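Local structure of alpha-galactosidase 1 (Saccharomyces cerevisiae, 3LRK) at residues P368-L373 / N450-T455; G83-D88 / A135-N140; D218-C223 / G234-I239; K62-K67 / G418-A423. The protein cleaves terminal, non-reducing alpha-D-galactose residues from alpha-D-galactosides, among them galactose oligosaccharides, galactomannans and galactolipids. The protein carries 1 engineered substitution. One frame throughout, in Å; residues are numbered along the deposited sequence.

Contact 1 (P368-L373 / N450-T455). With NAG (2-acetamido-2-deoxy-beta-D-glucopyranose), chain G.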
loop_
_atom_site.group_PDB
_atom_site.type_symbol
_atom_site.label_atom_id
_atom_site.label_comp_id
_atom_site.label_asym_id
_atom_site.label_seq_id
_atom_site.Cartn_x
_atom_site.Cartn_y
_atom_site.Cartn_z
ATOM N N PRO A 368 6.772 -5.218 -37.918
ATOM C CA PRO A 368 7.504 -6.478 -37.872
ATOM C C PRO A 368 7.830 -6.841 -36.420
ATOM O O PRO A 368 8.155 -5.965 -35.618
ATOM C CB PRO A 368 8.781 -6.169 -38.657
ATOM C CG PRO A 368 8.983 -4.700 -38.460
ATOM C CD PRO A 368 7.599 -4.114 -38.442
ATOM N N MET A 369 7.711 -8.121 -36.093
ATOM C CA MET A 369 8.021 -8.624 -34.758
ATOM C C MET A 369 8.913 -9.856 -34.884
ATOM O O MET A 369 8.774 -10.648 -35.820
ATOM C CB MET A 369 6.741 -8.954 -33.974
ATOM C CG MET A 369 5.877 -7.739 -33.623
ATOM S SD MET A 369 4.614 -8.047 -32.359
ATOM C CE MET A 369 5.630 -8.121 -30.880
ATOM N N ASN A 370 9.843 -9.983 -33.961
ATOM C CA ASN A 370 10.891 -10.969 -34.001
ATOM C C ASN A 370 11.245 -11.618 -32.664
ATOM O O ASN A 370 11.193 -10.972 -31.664
ATOM C CB ASN A 370 12.152 -10.334 -34.591
ATOM C CG ASN A 370 12.734 -9.242 -33.731
ATOM O OD1 ASN A 370 13.631 -9.474 -33.001
ATOM N ND2 ASN A 370 12.241 -8.042 -33.862
ATOM N N THR A 371 11.654 -12.876 -32.674
ATOM C CA THR A 371 12.225 -13.523 -31.504
ATOM C C THR A 371 13.216 -14.616 -31.925
ATOM O O THR A 371 13.436 -14.838 -33.119
ATOM C CB THR A 371 11.123 -14.068 -30.545
ATOM O OG1 THR A 371 11.736 -14.520 -29.333
ATOM C CG2 THR A 371 10.326 -15.208 -31.185
ATOM N N THR A 372 13.825 -15.266 -30.935
ATOM C CA THR A 372 14.809 -16.328 -31.148
ATOM C C THR A 372 14.452 -17.492 -30.237
ATOM O O THR A 372 13.616 -17.343 -29.346
ATOM C CB THR A 372 16.237 -15.860 -30.767
ATOM O OG1 THR A 372 16.280 -15.567 -29.367
ATOM C CG2 THR A 372 16.661 -14.609 -31.551
ATOM N N LEU A 373 15.099 -18.640 -30.440
ATOM C CA LEU A 373 14.931 -19.796 -29.551
ATOM C C LEU A 373 15.327 -19.496 -28.106
ATOM O O LEU A 373 14.729 -20.044 -27.170
ATOM C CB LEU A 373 15.721 -21.010 -30.057
ATOM C CG LEU A 373 15.290 -21.690 -31.362
ATOM C CD1 LEU A 373 16.287 -22.796 -31.722
ATOM C CD2 LEU A 373 13.869 -22.247 -31.274
ATOM N N ASN A 450 20.526 -19.891 -33.528
ATOM C CA ASN A 450 21.190 -18.695 -34.075
ATOM C C ASN A 450 20.331 -17.859 -35.039
ATOM O O ASN A 450 20.625 -16.681 -35.273
ATOM C CB ASN A 450 22.557 -19.037 -34.712
ATOM C CG ASN A 450 23.327 -20.100 -33.934
ATOM O OD1 ASN A 450 23.511 -19.994 -32.718
ATOM N ND2 ASN A 450 23.779 -21.133 -34.638
ATOM N N ALA A 451 19.278 -18.469 -35.589
ATOM C CA ALA A 451 18.369 -17.793 -36.518
ATOM C C ALA A 451 17.288 -16.985 -35.782
ATOM O O ALA A 451 17.047 -17.199 -34.590
ATOM C CB ALA A 451 17.735 -18.804 -37.454
ATOM N N ILE A 452 16.646 -16.053 -36.486
ATOM C CA ILE A 452 15.532 -15.311 -35.887
ATOM C C ILE A 452 14.197 -15.603 -36.582
ATOM O O ILE A 452 14.145 -15.794 -37.799
ATOM C CB ILE A 452 15.804 -13.766 -35.742
ATOM C CG1 ILE A 452 15.381 -12.982 -36.989
ATOM C CG2 ILE A 452 17.271 -13.482 -35.355
ATOM C CD1 ILE A 452 15.082 -11.516 -36.715
ATOM N N LEU A 453 13.135 -15.680 -35.783
ATOM C CA LEU A 453 11.771 -15.768 -36.294
ATOM C C LEU A 453 11.261 -14.349 -36.543
ATOM O O LEU A 453 11.169 -13.548 -35.617
ATOM C CB LEU A 453 10.874 -16.527 -35.299
ATOM C CG LEU A 453 9.337 -16.456 -35.336
ATOM C CD1 LEU A 453 8.757 -16.734 -36.717
ATOM C CD2 LEU A 453 8.741 -17.418 -34.309
ATOM N N ASN A 454 10.972 -14.039 -37.807
ATOM C CA ASN A 454 10.457 -12.730 -38.205
ATOM C C ASN A 454 9.041 -12.852 -38.761
ATOM O O ASN A 454 8.757 -13.772 -39.534
ATOM C CB ASN A 454 11.376 -12.079 -39.249
ATOM C CG ASN A 454 11.473 -12.891 -40.546
ATOM O OD1 ASN A 454 11.959 -14.028 -40.550
ATOM N ND2 ASN A 454 11.007 -12.305 -41.653
ATOM N N THR A 455 8.155 -11.946 -38.349
ATOM C CA THR A 455 6.795 -11.879 -38.890
ATOM C C THR A 455 6.310 -10.446 -38.852
ATOM O O THR A 455 6.849 -9.625 -38.120
ATOM C CB THR A 455 5.770 -12.701 -38.069
ATOM O OG1 THR A 455 6.428 -13.754 -37.354
ATOM C CG2 THR A 455 4.680 -13.273 -38.982
HETATM C C1 NAG G . 12.213 -6.733 -33.263
HETATM C C2 NAG G . 12.447 -6.117 -31.875
HETATM C C3 NAG G . 12.477 -4.582 -31.915
HETATM C C4 NAG G . 13.420 -4.060 -33.000
HETATM C C5 NAG G . 13.194 -4.795 -34.328
HETATM C C6 NAG G . 14.275 -4.429 -35.343
HETATM C C7 NAG G . 11.834 -7.040 -29.704
HETATM C C8 NAG G . 10.727 -7.312 -28.728
HETATM N N2 NAG G . 11.469 -6.588 -30.904
HETATM O O3 NAG G . 12.892 -4.075 -30.666
HETATM O O4 NAG G . 13.231 -2.668 -33.160
HETATM O O5 NAG G . 13.187 -6.207 -34.155
HETATM O O6 NAG G . 13.708 -3.620 -36.350
HETATM O O7 NAG G . 13.009 -7.233 -29.382
HETATM O O HOH W 1 16.908 -18.914 -32.735
#
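Met369 and Thr455 face each other as a hydrogen-bonded antiparallel pair. Met369 N gives a nearly straight bond to Thr455 O at 2.7 Å (170° at the hydrogen), and Thr455 N returns one to Met369 O at 2.9 Å. Two residues on, Thr371 and Leu453 repeat the exchange: Thr371 N reaches Leu453 O at 3.1 Å, and Leu453 N reaches Thr371 O at 2.8 Å. Between them Asn370 and Asn454 form a non-hydrogen-bonded pair, and Asn370 CA lies 3.1 Å from Leu453 O in a CA-H...O contact. Past the last pair, one water accepts from Leu373 N and donates to Ala451 O. This is a two-stranded antiparallel sheet of the C-terminal beta-sandwich domain. Asn370 carries an N-linked sugar, its ND2 bonded to C1 of the N-acetylglucosamine. Its CG lies between the backbone N and carbonyl carbon (chi1 65°), which directs the glycosylated amide. Asn370 CB meets Ile452 CD1 at 3.8 Å. The Met369, Thr371, Leu453 and Thr455 side chains start out on the other face, where Thr371 CG2 meets Leu453 CD2. Thr371 OG1 is hydrogen-bonded to Glu375 and Thr455 OG1 to Tyr465. Leu453 also packs on Ile393 and Leu447 of the six-stranded sheet.

Contact 2 (G83-D88 / A135-N140)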
loop_
_atom_site.group_PDB
_atom_site.type_symbol
_atom_site.label_atom_id
_atom_site.label_comp_id
_atom_site.label_asym_id
_atom_site.label_seq_id
_atom_site.Cartn_x
_atom_site.Cartn_y
_atom_site.Cartn_z
ATOM N N GLY A 83 -36.820 -19.346 4.382
ATOM C CA GLY A 83 -35.591 -18.618 4.083
ATOM C C GLY A 83 -34.875 -19.106 2.836
ATOM O O GLY A 83 -33.782 -18.635 2.528
ATOM N N PHE A 84 -35.499 -20.041 2.117
ATOM C CA PHE A 84 -34.964 -20.570 0.865
ATOM C C PHE A 84 -35.163 -19.610 -0.285
ATOM O O PHE A 84 -36.219 -18.970 -0.388
ATOM C CB PHE A 84 -35.636 -21.898 0.507
ATOM C CG PHE A 84 -34.710 -23.075 0.533
ATOM C CD1 PHE A 84 -34.050 -23.437 1.701
ATOM C CD2 PHE A 84 -34.521 -23.845 -0.613
ATOM C CE1 PHE A 84 -33.201 -24.536 1.722
ATOM C CE2 PHE A 84 -33.670 -24.950 -0.599
ATOM C CZ PHE A 84 -33.013 -25.293 0.568
ATOM N N LEU A 85 -34.155 -19.526 -1.154
ATOM C CA LEU A 85 -34.253 -18.797 -2.409
ATOM C C LEU A 85 -35.453 -19.285 -3.209
ATOM O O LEU A 85 -35.727 -20.491 -3.250
ATOM C CB LEU A 85 -32.996 -18.999 -3.262
ATOM C CG LEU A 85 -31.708 -18.279 -2.847
ATOM C CD1 LEU A 85 -30.513 -18.930 -3.521
ATOM C CD2 LEU A 85 -31.798 -16.798 -3.184
ATOM N N VAL A 86 -36.150 -18.339 -3.829
ATOM C CA VAL A 86 -37.272 -18.634 -4.725
ATOM C C VAL A 86 -36.930 -18.091 -6.114
ATOM O O VAL A 86 -36.616 -16.912 -6.257
ATOM C CB VAL A 86 -38.604 -18.014 -4.192
ATOM C CG1 VAL A 86 -39.780 -18.291 -5.142
ATOM C CG2 VAL A 86 -38.926 -18.555 -2.805
ATOM N N ALA A 87 -36.967 -18.951 -7.130
ATOM C CA ALA A 87 -36.795 -18.495 -8.508
ATOM C C ALA A 87 -38.001 -17.644 -8.920
ATOM O O ALA A 87 -39.113 -17.926 -8.499
ATOM C CB ALA A 87 -36.651 -19.681 -9.448
ATOM N N ASP A 88 -37.764 -16.606 -9.720
ATOM C CA ASP A 88 -38.834 -15.763 -10.231
ATOM C C ASP A 88 -39.746 -16.645 -11.096
ATOM O O ASP A 88 -39.304 -17.191 -12.104
ATOM C CB ASP A 88 -38.247 -14.600 -11.048
ATOM C CG ASP A 88 -39.317 -13.642 -11.572
ATOM O OD1 ASP A 88 -40.195 -14.090 -12.330
ATOM O OD2 ASP A 88 -39.277 -12.438 -11.238
ATOM N N ALA A 135 -26.556 -23.104 -1.039
ATOM C CA ALA A 135 -25.916 -24.285 -1.627
ATOM C C ALA A 135 -26.913 -25.444 -1.765
ATOM O O ALA A 135 -26.930 -26.115 -2.793
ATOM C CB ALA A 135 -24.701 -24.713 -0.797
ATOM N N GLN A 136 -27.725 -25.679 -0.726
ATOM C CA GLN A 136 -28.781 -26.693 -0.759
ATOM C C GLN A 136 -29.814 -26.448 -1.862
ATOM O O GLN A 136 -30.168 -27.377 -2.603
ATOM C CB GLN A 136 -29.483 -26.826 0.598
ATOM C CG GLN A 136 -30.355 -28.090 0.719
ATOM C CD GLN A 136 -29.552 -29.377 0.528
ATOM O OE1 GLN A 136 -28.530 -29.594 1.180
ATOM N NE2 GLN A 136 -30.007 -30.225 -0.387
ATOM N N PHE A 137 -30.291 -25.207 -1.966
ATOM C CA PHE A 137 -31.136 -24.807 -3.100
ATOM C C PHE A 137 -30.505 -25.168 -4.453
ATOM O O PHE A 137 -31.183 -25.746 -5.329
ATOM C CB PHE A 137 -31.489 -23.301 -3.053
ATOM C CG PHE A 137 -32.207 -22.821 -4.283
ATOM C CD1 PHE A 137 -33.602 -22.811 -4.333
ATOM C CD2 PHE A 137 -31.492 -22.408 -5.406
ATOM C CE1 PHE A 137 -34.258 -22.393 -5.473
ATOM C CE2 PHE A 137 -32.154 -21.996 -6.558
ATOM C CZ PHE A 137 -33.540 -21.982 -6.583
ATOM N N PHE A 138 -29.221 -24.837 -4.640
ATOM C CA PHE A 138 -28.580 -25.112 -5.928
ATOM C C PHE A 138 -28.487 -26.625 -6.210
ATOM O O PHE A 138 -28.755 -27.069 -7.323
ATOM C CB PHE A 138 -27.214 -24.415 -6.066
ATOM C CG PHE A 138 -27.295 -22.903 -6.018
ATOM C CD1 PHE A 138 -28.102 -22.198 -6.921
ATOM C CD2 PHE A 138 -26.572 -22.188 -5.065
ATOM C CE1 PHE A 138 -28.184 -20.800 -6.869
ATOM C CE2 PHE A 138 -26.653 -20.793 -5.005
ATOM C CZ PHE A 138 -27.457 -20.096 -5.909
ATOM N N ALA A 139 -28.134 -27.403 -5.190
ATOM C CA ALA A 139 -28.078 -28.863 -5.310
ATOM C C ALA A 139 -29.463 -29.491 -5.536
ATOM O O ALA A 139 -29.599 -30.416 -6.347
ATOM C CB ALA A 139 -27.419 -29.457 -4.105
ATOM N N ASN A 140 -30.483 -28.979 -4.839
ATOM C CA ASN A 140 -31.877 -29.436 -5.036
ATOM C C ASN A 140 -32.340 -29.214 -6.468
ATOM O O ASN A 140 -33.156 -29.974 -7.000
ATOM C CB ASN A 140 -32.844 -28.721 -4.084
ATOM C CG ASN A 140 -32.753 -29.222 -2.659
ATOM O OD1 ASN A 140 -31.987 -30.144 -2.344
ATOM N ND2 ASN A 140 -33.528 -28.604 -1.777
#
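Leu85 and Phe137 come nearest in the backbone, their CA atoms 6.8 Å apart, where the short strand 85-87 passes helix 131-140 without a hydrogen bond between the two segments. CB of Leu85 sits over the centre of the Phe137 ring, 4.0 Å from its centroid and 13° off the normal, a CH-pi contact. The Phe137 ring swings out to the strand because its CG is anti to the backbone N (chi1 173°). Its CE1 also lies 3.3 Å from Leu85 O. The Phe84 ring reaches the helix with its outer carbons: CE2 is 3.6 Å from Phe137 CA, and CZ is 3.8 Å from Gln136 CB. CD2 of the same ring comes to the edge of the Phe137 ring. Replacing Phe84 with an alanine would probably open a gap beside Phe137 CB and Gln136 CB. Further along its side chain, Leu85 CD1 touches Phe138 CZ at 4.0 Å. Trp75 packs on Leu85, Phe137 and Phe138, so the hairpin joins a TIM-barrel helix through a shared aromatic cluster. Asn140 ND2 lies against the Phe84 ring, its amide held by a hydrogen bond from Gln136 NE2 to Asn140 OD1 at 2.8 Å. The attachment thus rests on apolar and aromatic packing, not on polar pairing.

Contact 3 (D218-C223 / G234-I239)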
loop_
_atom_site.group_PDB
_atom_site.type_symbol
_atom_site.label_atom_id
_atom_site.label_comp_id
_atom_site.label_asym_id
_atom_site.label_seq_id
_atom_site.Cartn_x
_atom_site.Cartn_y
_atom_site.Cartn_z
ATOM N N ASP A 218 -10.149 3.540 -18.357
ATOM C CA ASP A 218 -11.479 3.935 -17.934
ATOM C C ASP A 218 -11.435 4.347 -16.468
ATOM O O ASP A 218 -10.828 3.663 -15.644
ATOM C CB ASP A 218 -12.480 2.794 -18.158
ATOM C CG ASP A 218 -13.938 3.263 -18.113
ATOM O OD1 ASP A 218 -14.397 3.704 -17.042
ATOM O OD2 ASP A 218 -14.641 3.164 -19.144
ATOM N N SER A 219 -12.092 5.464 -16.152
ATOM C CA SER A 219 -12.118 5.992 -14.790
ATOM C C SER A 219 -12.816 5.022 -13.818
ATOM O O SER A 219 -12.582 5.072 -12.615
ATOM C CB SER A 219 -12.817 7.355 -14.776
ATOM O OG SER A 219 -14.143 7.208 -15.256
ATOM N N ARG A 220 -13.665 4.143 -14.351
ATOM C CA ARG A 220 -14.336 3.111 -13.547
ATOM C C ARG A 220 -13.427 1.907 -13.251
ATOM O O ARG A 220 -13.799 1.029 -12.469
ATOM C CB ARG A 220 -15.633 2.648 -14.231
ATOM C CG ARG A 220 -16.705 3.740 -14.335
ATOM C CD ARG A 220 -17.770 3.377 -15.366
ATOM N NE ARG A 220 -17.240 3.364 -16.733
ATOM C CZ ARG A 220 -17.980 3.154 -17.820
ATOM N NH1 ARG A 220 -19.282 2.934 -17.704
ATOM N NH2 ARG A 220 -17.421 3.164 -19.028
ATOM N N CYS A 221 -12.253 1.883 -13.881
ATOM C CA CYS A 221 -11.229 0.854 -13.660
ATOM C C CYS A 221 -9.900 1.538 -13.302
ATOM O O CYS A 221 -8.970 1.568 -14.119
ATOM C CB CYS A 221 -11.099 -0.038 -14.897
ATOM S SG CYS A 221 -9.917 -1.417 -14.790
ATOM N N PRO A 222 -9.810 2.110 -12.077
ATOM C CA PRO A 222 -8.689 2.998 -11.736
ATOM C C PRO A 222 -7.305 2.337 -11.630
ATOM O O PRO A 222 -6.293 3.043 -11.707
ATOM C CB PRO A 222 -9.122 3.610 -10.394
ATOM C CG PRO A 222 -9.980 2.571 -9.776
ATOM C CD PRO A 222 -10.740 1.952 -10.941
ATOM N N CYS A 223 -7.251 1.016 -11.470
ATOM C CA CYS A 223 -5.967 0.312 -11.382
ATOM C C CYS A 223 -5.450 -0.011 -12.772
ATOM O O CYS A 223 -6.143 -0.666 -13.552
ATOM C CB CYS A 223 -6.104 -0.969 -10.561
ATOM S SG CYS A 223 -6.573 -0.691 -8.861
ATOM N N GLY A 234 -13.123 -2.295 -9.677
ATOM C CA GLY A 234 -13.996 -1.548 -10.577
ATOM C C GLY A 234 -14.488 -2.406 -11.726
ATOM O O GLY A 234 -14.638 -3.622 -11.578
ATOM N N PHE A 235 -14.725 -1.766 -12.872
ATOM C CA PHE A 235 -15.165 -2.455 -14.091
ATOM C C PHE A 235 -14.932 -1.586 -15.329
ATOM O O PHE A 235 -14.323 -0.518 -15.223
ATOM C CB PHE A 235 -16.607 -3.017 -13.988
ATOM C CG PHE A 235 -17.719 -1.978 -13.952
ATOM C CD1 PHE A 235 -18.964 -2.284 -14.505
ATOM C CD2 PHE A 235 -17.547 -0.728 -13.365
ATOM C CE1 PHE A 235 -20.021 -1.353 -14.480
ATOM C CE2 PHE A 235 -18.597 0.204 -13.322
ATOM C CZ PHE A 235 -19.834 -0.109 -13.889
ATOM N N HIS A 236 -15.394 -2.060 -16.492
ATOM C CA HIS A 236 -15.021 -1.465 -17.790
ATOM C C HIS A 236 -13.507 -1.415 -17.991
ATOM O O HIS A 236 -12.962 -0.481 -18.589
ATOM C CB HIS A 236 -15.688 -0.094 -17.990
ATOM C CG HIS A 236 -17.174 -0.183 -18.076
ATOM N ND1 HIS A 236 -17.841 -0.334 -19.272
ATOM C CD2 HIS A 236 -18.121 -0.205 -17.109
ATOM C CE1 HIS A 236 -19.138 -0.413 -19.042
ATOM N NE2 HIS A 236 -19.334 -0.345 -17.736
ATOM N N CYS A 237 -12.839 -2.455 -17.498
ATOM C CA CYS A 237 -11.405 -2.614 -17.677
ATOM C C CYS A 237 -11.167 -3.160 -19.081
ATOM O O CYS A 237 -11.885 -4.047 -19.521
ATOM C CB CYS A 237 -10.848 -3.587 -16.634
ATOM S SG CYS A 237 -11.079 -3.086 -14.910
ATOM N N SER A 238 -10.179 -2.615 -19.782
ATOM C CA SER A 238 -9.864 -3.056 -21.146
ATOM C C SER A 238 -9.203 -4.436 -21.179
ATOM O O SER A 238 -8.703 -4.924 -20.167
ATOM C CB SER A 238 -8.959 -2.049 -21.853
ATOM O OG SER A 238 -7.654 -2.105 -21.317
ATOM N N ILE A 239 -9.208 -5.048 -22.358
ATOM C CA ILE A 239 -8.588 -6.359 -22.590
ATOM C C ILE A 239 -7.113 -6.402 -22.135
ATOM O O ILE A 239 -6.723 -7.279 -21.362
ATOM C CB ILE A 239 -8.780 -6.782 -24.071
ATOM C CG1 ILE A 239 -10.251 -7.168 -24.301
ATOM C CG2 ILE A 239 -7.822 -7.917 -24.473
ATOM C CD1 ILE A 239 -10.746 -7.006 -25.749
#
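Arg220 bends at chi3 (-67°) and lays its guanidinium flat on His236, whose CG lies anti to its carbonyl carbon (chi1 -65°) and so brings the imidazole against it. The planes are 5° apart and the centres 3.5 Å apart. NH1 lies over the ring, offset toward its rim, and is not hydrogen-bonded to NE2. Asp218 holds the guanidinium side-on, in its plane. Arg220 NE meets Asp218 OD1 at 2.9 Å, and Arg220 NH2 meets Asp218 OD2 at 2.8 Å. Asp218 OD1 also takes the backbone N of Arg220 on its anti lone pair, which makes an Asx turn inside the type I beta turn from Asp218 to Cys221. The two segments belong to the disulfide-rich loop between strand 203-205 and helix 239-246 of the TIM barrel. Cys221 SG and Cys237 SG close it at 2.0 Å, and Cys223 pairs with Cys230. Phe235 N gives Arg220 O a hydrogen bond of 3.0 Å. Phe235 CE2 lies 3.9 Å from Arg220 CD, and the Phe235 side chain also touches the proton donor Asp209. Arg220 NH1 also forms a salt bridge with Asp379 of the second subunit, at an interface of the tetramer.

Contact 4 (K62-K67 / G418-A423). With NAG (2-acetamido-2-deoxy-beta-D-glucopyranose), chain C.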
loop_
_atom_site.group_PDB
_atom_site.type_symbol
_atom_site.label_atom_id
_atom_site.label_comp_id
_atom_site.label_asym_id
_atom_site.label_seq_id
_atom_site.Cartn_x
_atom_site.Cartn_y
_atom_site.Cartn_z
ATOM N N LYS A 62 -21.005 -26.639 -28.443
ATOM C CA LYS A 62 -21.123 -27.547 -27.294
ATOM C C LYS A 62 -20.094 -28.678 -27.376
ATOM O O LYS A 62 -19.366 -28.940 -26.413
ATOM C CB LYS A 62 -22.537 -28.124 -27.192
ATOM C CG LYS A 62 -22.740 -29.111 -26.025
ATOM C CD LYS A 62 -24.093 -29.837 -26.124
ATOM C CE LYS A 62 -24.031 -31.024 -27.091
ATOM N NZ LYS A 62 -25.380 -31.594 -27.364
ATOM N N ASP A 63 -20.021 -29.335 -28.532
ATOM C CA ASP A 63 -19.111 -30.469 -28.683
ATOM C C ASP A 63 -17.643 -30.070 -28.871
ATOM O O ASP A 63 -16.767 -30.942 -28.965
ATOM C CB ASP A 63 -19.597 -31.420 -29.782
ATOM C CG ASP A 63 -20.863 -32.157 -29.389
ATOM O OD1 ASP A 63 -20.837 -32.888 -28.381
ATOM O OD2 ASP A 63 -21.888 -32.015 -30.088
ATOM N N MET A 64 -17.373 -28.763 -28.905
ATOM C CA MET A 64 -15.995 -28.258 -28.831
ATOM C C MET A 64 -15.554 -28.076 -27.375
ATOM O O MET A 64 -14.369 -27.899 -27.090
ATOM C CB MET A 64 -15.824 -26.944 -29.600
ATOM C CG MET A 64 -16.104 -27.039 -31.097
ATOM S SD MET A 64 -15.302 -25.751 -32.073
ATOM C CE MET A 64 -13.589 -26.284 -31.968
ATOM N N GLY A 65 -16.520 -28.123 -26.463
ATOM C CA GLY A 65 -16.230 -28.071 -25.042
ATOM C C GLY A 65 -16.998 -26.986 -24.317
ATOM O O GLY A 65 -16.978 -26.951 -23.090
ATOM N N TYR A 66 -17.675 -26.113 -25.066
ATOM C CA TYR A 66 -18.486 -25.030 -24.473
ATOM C C TYR A 66 -19.774 -25.589 -23.864
ATOM O O TYR A 66 -20.865 -25.484 -24.446
ATOM C CB TYR A 66 -18.823 -23.949 -25.501
ATOM C CG TYR A 66 -17.648 -23.187 -26.086
ATOM C CD1 TYR A 66 -17.086 -22.085 -25.420
ATOM C CD2 TYR A 66 -17.113 -23.541 -27.327
ATOM C CE1 TYR A 66 -16.006 -21.361 -25.988
ATOM C CE2 TYR A 66 -16.039 -22.832 -27.891
ATOM C CZ TYR A 66 -15.495 -21.749 -27.222
ATOM O OH TYR A 66 -14.451 -21.056 -27.804
ATOM N N LYS A 67 -19.641 -26.170 -22.678
ATOM C CA LYS A 67 -20.698 -27.019 -22.118
ATOM C C LYS A 67 -21.439 -26.468 -20.908
ATOM O O LYS A 67 -22.517 -26.959 -20.572
ATOM C CB LYS A 67 -20.152 -28.423 -21.828
ATOM C CG LYS A 67 -20.073 -29.271 -23.102
ATOM C CD LYS A 67 -19.527 -30.661 -22.853
ATOM C CE LYS A 67 -19.549 -31.469 -24.133
ATOM N NZ LYS A 67 -19.176 -32.901 -23.868
ATOM N N GLY A 418 -18.800 -32.227 -39.079
ATOM C CA GLY A 418 -17.782 -32.484 -40.100
ATOM C C GLY A 418 -16.933 -31.277 -40.476
ATOM O O GLY A 418 -15.967 -31.408 -41.240
ATOM N N ILE A 419 -17.292 -30.103 -39.949
ATOM C CA ILE A 419 -16.535 -28.869 -40.184
ATOM C C ILE A 419 -15.777 -28.461 -38.911
ATOM O O ILE A 419 -14.544 -28.382 -38.923
ATOM C CB ILE A 419 -17.440 -27.714 -40.711
ATOM C CG1 ILE A 419 -18.071 -28.104 -42.059
ATOM C CG2 ILE A 419 -16.638 -26.403 -40.837
ATOM C CD1 ILE A 419 -19.098 -27.128 -42.588
ATOM N N LEU A 420 -16.511 -28.223 -37.820
ATOM C CA LEU A 420 -15.883 -28.002 -36.510
ATOM C C LEU A 420 -15.365 -29.311 -35.926
ATOM O O LEU A 420 -15.972 -30.368 -36.113
ATOM C CB LEU A 420 -16.839 -27.337 -35.513
ATOM C CG LEU A 420 -17.592 -26.028 -35.791
ATOM C CD1 LEU A 420 -17.859 -25.308 -34.466
ATOM C CD2 LEU A 420 -16.897 -25.092 -36.762
ATOM N N TYR A 421 -14.234 -29.230 -35.226
ATOM C CA TYR A 421 -13.693 -30.352 -34.470
ATOM C C TYR A 421 -14.669 -30.786 -33.374
ATOM O O TYR A 421 -15.251 -29.939 -32.690
ATOM C CB TYR A 421 -12.353 -29.958 -33.852
ATOM C CG TYR A 421 -11.621 -31.078 -33.160
ATOM C CD1 TYR A 421 -10.797 -31.946 -33.878
ATOM C CD2 TYR A 421 -11.735 -31.260 -31.781
ATOM C CE1 TYR A 421 -10.113 -32.974 -33.239
ATOM C CE2 TYR A 421 -11.060 -32.278 -31.135
ATOM C CZ TYR A 421 -10.249 -33.131 -31.871
ATOM O OH TYR A 421 -9.586 -34.141 -31.232
ATOM N N ASN A 422 -14.843 -32.098 -33.225
ATOM C CA ASN A 422 -15.735 -32.676 -32.215
ATOM C C ASN A 422 -14.906 -33.259 -31.066
ATOM O O ASN A 422 -14.394 -34.379 -31.152
ATOM C CB ASN A 422 -16.678 -33.723 -32.847
ATOM C CG ASN A 422 -17.839 -34.132 -31.925
ATOM O OD1 ASN A 422 -17.744 -34.037 -30.702
ATOM N ND2 ASN A 422 -18.943 -34.599 -32.534
ATOM N N ALA A 423 -14.763 -32.472 -29.999
ATOM C CA ALA A 423 -13.974 -32.865 -28.830
ATOM C C ALA A 423 -14.681 -33.923 -27.981
ATOM O O ALA A 423 -14.033 -34.676 -27.248
ATOM C CB ALA A 423 -13.623 -31.638 -27.978
HETATM C C1 NAG C . -20.020 -35.015 -31.653
HETATM C C2 NAG C . -21.401 -34.740 -32.258
HETATM C C3 NAG C . -22.560 -35.215 -31.376
HETATM C C4 NAG C . -22.345 -36.554 -30.659
HETATM C C5 NAG C . -20.865 -36.903 -30.419
HETATM C C6 NAG C . -20.695 -38.418 -30.400
HETATM C C7 NAG C . -21.472 -32.817 -33.745
HETATM C C8 NAG C . -22.015 -31.432 -33.928
HETATM N N2 NAG C . -21.572 -33.327 -32.522
HETATM O O3 NAG C . -23.731 -35.301 -32.164
HETATM O O4 NAG C . -22.995 -36.473 -29.397
HETATM O O5 NAG C . -19.964 -36.399 -31.396
HETATM O O6 NAG C . -19.547 -38.741 -29.654
HETATM O O7 NAG C . -20.968 -33.423 -34.687
#
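Asp63 meets Asn422 where a loop of the TIM-barrel domain, between helix 46-58 and strand 68-70, touches a loop of the C-terminal region. Asn422 is an N-glycosylation site, its ND2 bonded to C1 of the first N-acetylglucosamine. The Asp63 and Asn422 side chains run alongside each other, with Asp63 CB 3.3 Å from Asn422 OD1. Asp63 OD2 accepts a hydrogen bond of 2.8 Å from N2 of the sugar's acetamido group (162° at the hydrogen). Asp63 OD1 is hydrogen-bonded to Thr424, and Asn422 OD1 takes the backbone N of Glu425. The carboxylate thus ties the root of the glycan to the barrel. An alanine in place of Asp63 would probably leave the sugar N-H and the Thr424 hydroxyl without this acceptor. The backbone adds a weak bond, Ala423 N to Asp63 O at 2.7 Å. Met64 follows and turns its chain at chi3 (71°). Its CG lies 3.4 Å from Tyr421 O, and its side chain crosses that of Leu420 at about a right angle. Ala310 and Ile313 of helix 310-316 also pack on Met64, and Met64 O accepts from the Tyr428 hydroxyl. On the Leu420 side, Met64 SD comes to 3.5 Å from CD1 of Leu420.

In the fold
Contact 4 is mostly buried, whereas contacts 1, 2 and 3 are partly buried. Contacts 2 and 3 both belong to the TIM-barrel domain, with centres about 33 Å apart. Contact 1 lies within the C-terminal sandwich, and contact 4 joins the two domains. Contacts 1 and 2 lie on opposite sides of the chain's centre, their own centres about 56 Å apart. Strand pairing dominates contact 1, aromatic packing contact 2. Contact 3 instead combines a disulfide with a salt bridge and a flat stack, and alone of the four touches a second subunit. Contacts 1 and 4 each carry an N-linked sugar, but only in contact 4 does the other segment hydrogen-bond to it.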